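Local coordinates for MutT/nudix family protein (Shewanella oneidensis, PDB 3GZ5), which probably regulates transcription of NAD metabolism genes in response to ADP-ribose, joining a Nudix domain to a DNA-binding winged helix domain, at residues Pro173-Glu178 against Arg218-Tyr223; Leu90-Asn95 against Val105-Thr110. All coordinates share one frame; numbering follows the deposited sequence.

Contact 1 (Pro173-Glu178 against Arg218-Tyr223); sequences PFTLPE and RPANLY
F174 and Y223 form an antiparallel hydrogen-bonded pair, in which F174 N donates to Y223 O (2.9 Å) and Y223 N to F174 O (2.7 Å). Y223 O, which accepts the first of these bonds, also lies 3.8 Å above the centre of the F174 ring. The phenyl group is folded back there because CG of F174 stands between the backbone N and the carbonyl carbon (chi1 54°), and its CE2 atom then comes near CB of Y223. A large apolar ring suits this place, since it also packs on L206 of strand 206-213. Y223 shares that face of the sheet with F174, and L176 at the helix start brings CD1 to 4.0 Å from Y223 CE2, meeting the ring obliquely.

This is the small three-stranded sheet of a winged helix domain: the very short strand 174-175 pairs with 220-225, which in turn pairs with 206-213. T175 is the N-cap of helix 176-187, its OG1 accepting a weak bond from E178 N, while its CG2 turns to the other strand and meets CB of A220 (3.7 Å) and CD2 of L222 (3.8 Å). A threonine can do both jobs, capping with the hydroxyl and packing with the methyl. As the chains diverge, a water fills in for direct pairing, accepting from L176 N and donating to N221 O. At the other end P173, with no N-H to offer, lays CB against CB of L222 (3.7 Å).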
# COMPACT_ATOMS: atom_id res chain seq x y z
N PRO B 173 8.35 -4.67 -27.85
CA PRO B 173 7.46 -3.50 -27.88
C PRO B 173 6.00 -3.91 -28.06
O PRO B 173 5.71 -5.01 -28.55
CB PRO B 173 7.94 -2.74 -29.11
CG PRO B 173 8.39 -3.81 -30.05
CD PRO B 173 9.01 -4.88 -29.15
N PHE B 174 5.08 -3.03 -27.68
CA PHE B 174 3.65 -3.28 -27.86
C PHE B 174 2.97 -2.12 -28.59
O PHE B 174 3.52 -1.03 -28.69
CB PHE B 174 2.96 -3.51 -26.50
CG PHE B 174 3.19 -2.39 -25.52
CD1 PHE B 174 4.10 -2.53 -24.49
CD2 PHE B 174 2.51 -1.17 -25.65
CE1 PHE B 174 4.32 -1.51 -23.59
CE2 PHE B 174 2.73 -0.14 -24.77
CZ PHE B 174 3.63 -0.31 -23.73
N THR B 175 1.75 -2.36 -29.09
CA THR B 175 0.99 -1.29 -29.73
C THR B 175 0.07 -0.65 -28.72
O THR B 175 -0.19 -1.20 -27.66
CB THR B 175 0.16 -1.79 -30.92
OG1 THR B 175 -0.80 -2.75 -30.46
CG2 THR B 175 1.06 -2.41 -31.98
N LEU B 176 -0.40 0.53 -29.05
CA LEU B 176 -1.26 1.26 -28.15
C LEU B 176 -2.66 0.64 -28.01
O LEU B 176 -3.24 0.71 -26.94
CB LEU B 176 -1.29 2.71 -28.59
CG LEU B 176 -1.43 3.63 -27.39
CD1 LEU B 176 -0.34 4.66 -27.39
CD2 LEU B 176 -2.81 4.25 -27.45
N PRO B 177 -3.22 0.06 -29.10
CA PRO B 177 -4.38 -0.82 -28.96
C PRO B 177 -4.22 -2.03 -28.02
O PRO B 177 -5.17 -2.39 -27.34
CB PRO B 177 -4.62 -1.30 -30.40
CG PRO B 177 -4.11 -0.19 -31.24
CD PRO B 177 -2.88 0.27 -30.52
N GLU B 178 -3.04 -2.66 -28.01
CA GLU B 178 -2.73 -3.70 -27.02
C GLU B 178 -2.83 -3.17 -25.58
O GLU B 178 -3.42 -3.81 -24.71
CB GLU B 178 -1.32 -4.24 -27.22
CG GLU B 178 -1.10 -5.09 -28.46
CD GLU B 178 0.35 -5.54 -28.58
OE1 GLU B 178 0.78 -5.91 -29.70
OE2 GLU B 178 1.06 -5.54 -27.55
N ARG B 218 -4.14 -2.15 -39.96
CA ARG B 218 -3.40 -0.88 -39.97
C ARG B 218 -2.01 -1.04 -39.31
O ARG B 218 -1.90 -1.77 -38.31
CB ARG B 218 -4.21 0.18 -39.21
CG ARG B 218 -3.99 1.61 -39.66
CD ARG B 218 -4.73 2.62 -38.77
NE ARG B 218 -6.18 2.36 -38.68
CZ ARG B 218 -7.10 3.28 -38.39
NH1 ARG B 218 -6.75 4.55 -38.18
NH2 ARG B 218 -8.38 2.94 -38.32
N PRO B 219 -0.96 -0.36 -39.86
CA PRO B 219 0.42 -0.37 -39.32
C PRO B 219 0.58 0.40 -38.00
O PRO B 219 0.84 1.62 -38.01
CB PRO B 219 1.21 0.34 -40.42
CG PRO B 219 0.22 1.27 -41.06
CD PRO B 219 -1.06 0.47 -41.08
N ALA B 220 0.44 -0.28 -36.86
CA ALA B 220 0.49 0.42 -35.58
C ALA B 220 1.91 0.62 -35.02
O ALA B 220 2.74 -0.30 -35.05
CB ALA B 220 -0.43 -0.25 -34.56
N ASN B 221 2.18 1.83 -34.53
CA ASN B 221 3.42 2.16 -33.80
C ASN B 221 3.72 1.21 -32.63
O ASN B 221 2.83 0.90 -31.81
CB ASN B 221 3.36 3.59 -33.27
CG ASN B 221 3.27 4.63 -34.37
OD1 ASN B 221 2.93 4.33 -35.53
ND2 ASN B 221 3.57 5.88 -34.01
N LEU B 222 4.97 0.78 -32.55
CA LEU B 222 5.44 -0.13 -31.51
C LEU B 222 6.15 0.68 -30.45
O LEU B 222 7.05 1.46 -30.77
CB LEU B 222 6.34 -1.22 -32.10
CG LEU B 222 5.62 -2.31 -32.89
CD1 LEU B 222 6.60 -3.19 -33.70
CD2 LEU B 222 4.79 -3.17 -31.96
N TYR B 223 5.72 0.51 -29.20
CA TYR B 223 6.20 1.34 -28.11
C TYR B 223 6.87 0.49 -27.04
O TYR B 223 6.52 -0.68 -26.86
CB TYR B 223 5.06 2.11 -27.48
CG TYR B 223 4.35 3.10 -28.38
CD1 TYR B 223 4.79 4.43 -28.51
CD2 TYR B 223 3.20 2.71 -29.10
CE1 TYR B 223 4.12 5.35 -29.33
CE2 TYR B 223 2.53 3.61 -29.92
CZ TYR B 223 2.97 4.92 -30.02
OH TYR B 223 2.28 5.80 -30.84
O HOH W 1 -0.04 1.84 -31.65

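Contact 2 (Leu90-Asn95 against Val105-Thr110); sequences LCTVGN and VTVCYT
T92 and V107 face each other as a non-hydrogen-bonded pair, their side chains alongside and pointing the same way. From T92 CB, which lies 3.9 Å from T106 O, the side chain splits. With OG1 beside the backbone N (chi1 -68°), CG2 is left anti to that N and reaches V105 CG1 at 3.6 Å; OG1 rests against V107 CG1, also at 3.6 Å, and hydrogen-bonds to OG1 of T92 in the second subunit. The beta-branched residues suit an extended strand, and the threonine adds a hydroxyl where two subunits meet. Replacing this threonine with an alanine removes OG1 and CG2, which is likely to leave the T92 hydroxyl of the second subunit without its mate and open a gap beside V105 and V107.

G94, opposite V105, has no side chain, and a CB there would collide with V105 CG2; its backbone bonds to the second subunit. On the other face, V93 and T106 exchange two backbone bonds, while T106 OG1 turns to T24 and D26 of strand 22-33. C91 and C108 also lie on this face, with C91 SG 4.1 Å from C108 CB; the small C91 fits against helix 145-162, touching L148 and Q151, while C108 packs on V28 of strand 22-33. C108 N bonds to C91 O (2.6 Å). C108 O accepts from both L90 N (2.7 Å) and C91 N (3.1 Å), so two residues of one strand face a single residue of the other: a classic beta bulge in the hairpin of strands 86-95 and 104-112, within the mixed sheet of the Nudix fold.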
# COMPACT_ATOMS: atom_id res chain seq x y z
N LEU B 90 1.96 -5.43 -1.98
CA LEU B 90 0.51 -5.33 -1.89
C LEU B 90 0.03 -5.06 -0.44
O LEU B 90 -0.60 -4.05 -0.14
CB LEU B 90 -0.13 -6.62 -2.43
CG LEU B 90 -1.66 -6.69 -2.47
CD1 LEU B 90 -2.27 -5.60 -3.36
CD2 LEU B 90 -2.19 -8.09 -2.84
N CYS B 91 0.34 -6.00 0.45
CA CYS B 91 -0.17 -5.97 1.80
C CYS B 91 0.60 -7.02 2.60
O CYS B 91 1.33 -7.86 2.04
CB CYS B 91 -1.68 -6.26 1.82
SG CYS B 91 -2.09 -7.90 1.17
N THR B 92 0.49 -6.93 3.92
CA THR B 92 1.06 -7.90 4.84
C THR B 92 -0.13 -8.41 5.62
O THR B 92 -0.86 -7.63 6.21
CB THR B 92 2.12 -7.25 5.76
OG1 THR B 92 3.24 -6.87 4.95
CG2 THR B 92 2.62 -8.19 6.85
N VAL B 93 -0.37 -9.71 5.54
CA VAL B 93 -1.44 -10.31 6.34
C VAL B 93 -0.83 -11.12 7.48
O VAL B 93 0.11 -11.90 7.28
CB VAL B 93 -2.39 -11.16 5.48
CG1 VAL B 93 -3.48 -11.77 6.35
CG2 VAL B 93 -3.08 -10.27 4.43
N GLY B 94 -1.38 -10.95 8.68
CA GLY B 94 -0.89 -11.71 9.83
C GLY B 94 -1.94 -11.84 10.90
O GLY B 94 -2.48 -10.85 11.35
N ASN B 95 -2.23 -13.08 11.29
CA ASN B 95 -3.20 -13.41 12.31
C ASN B 95 -3.05 -14.88 12.74
O ASN B 95 -2.19 -15.62 12.21
CB ASN B 95 -4.63 -13.12 11.81
CG ASN B 95 -4.99 -13.91 10.56
OD1 ASN B 95 -5.38 -13.35 9.53
ND2 ASN B 95 -4.83 -15.21 10.63
N VAL B 105 2.55 -14.67 9.43
CA VAL B 105 2.57 -13.38 8.77
C VAL B 105 3.08 -13.57 7.35
O VAL B 105 4.10 -14.21 7.14
CB VAL B 105 3.47 -12.36 9.54
CG1 VAL B 105 3.58 -11.05 8.80
CG2 VAL B 105 2.89 -12.12 10.93
N THR B 106 2.37 -13.02 6.38
CA THR B 106 2.82 -13.09 5.01
C THR B 106 2.90 -11.68 4.37
O THR B 106 1.92 -10.92 4.38
CB THR B 106 1.95 -14.08 4.13
OG1 THR B 106 2.77 -14.64 3.09
CG2 THR B 106 0.84 -13.35 3.47
N VAL B 107 4.07 -11.35 3.85
CA VAL B 107 4.24 -10.10 3.12
C VAL B 107 3.96 -10.39 1.63
O VAL B 107 4.69 -11.15 0.97
CB VAL B 107 5.64 -9.51 3.35
CG1 VAL B 107 5.74 -8.13 2.69
CG2 VAL B 107 5.96 -9.46 4.87
N CYS B 108 2.87 -9.81 1.13
CA CYS B 108 2.38 -10.08 -0.22
C CYS B 108 2.72 -8.98 -1.17
O CYS B 108 2.56 -7.80 -0.84
CB CYS B 108 0.86 -10.34 -0.25
SG CYS B 108 0.36 -11.15 -1.84
N TYR B 109 3.21 -9.37 -2.35
CA TYR B 109 3.60 -8.50 -3.45
C TYR B 109 2.69 -8.75 -4.65
O TYR B 109 2.13 -9.86 -4.78
CB TYR B 109 5.05 -8.79 -3.87
CG TYR B 109 6.08 -8.25 -2.89
CD1 TYR B 109 6.76 -7.07 -3.16
CD2 TYR B 109 6.34 -8.90 -1.70
CE1 TYR B 109 7.69 -6.54 -2.26
CE2 TYR B 109 7.26 -8.38 -0.78
CZ TYR B 109 7.93 -7.22 -1.07
OH TYR B 109 8.84 -6.69 -0.18
N THR B 110 2.53 -7.70 -5.48
CA THR B 110 2.00 -7.84 -6.84
C THR B 110 3.14 -7.72 -7.83
O THR B 110 4.02 -6.87 -7.67
CB THR B 110 0.95 -6.76 -7.24
OG1 THR B 110 -0.08 -6.71 -6.26
CG2 THR B 110 0.29 -7.14 -8.59

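Contacts 1 and 2 share no strand or helix: they lie on opposite sides of the chain's centre, about 36 Å apart between centres, one in the DNA-binding winged helix domain and the other in the Nudix domain. Contact 2 is the buried one, a long hairpin pairing interrupted by a bulge, flanked by strand 22-33 in the same sheet and packed against helix 145-162 and the second subunit; its side chains are mostly small or beta-branched. Contact 1 is only partly buried and no other protein chain of the assembly touches it. There two backbone bonds are joined by aromatic and leucine packing, and beyond them come a threonine cap and a bridging water.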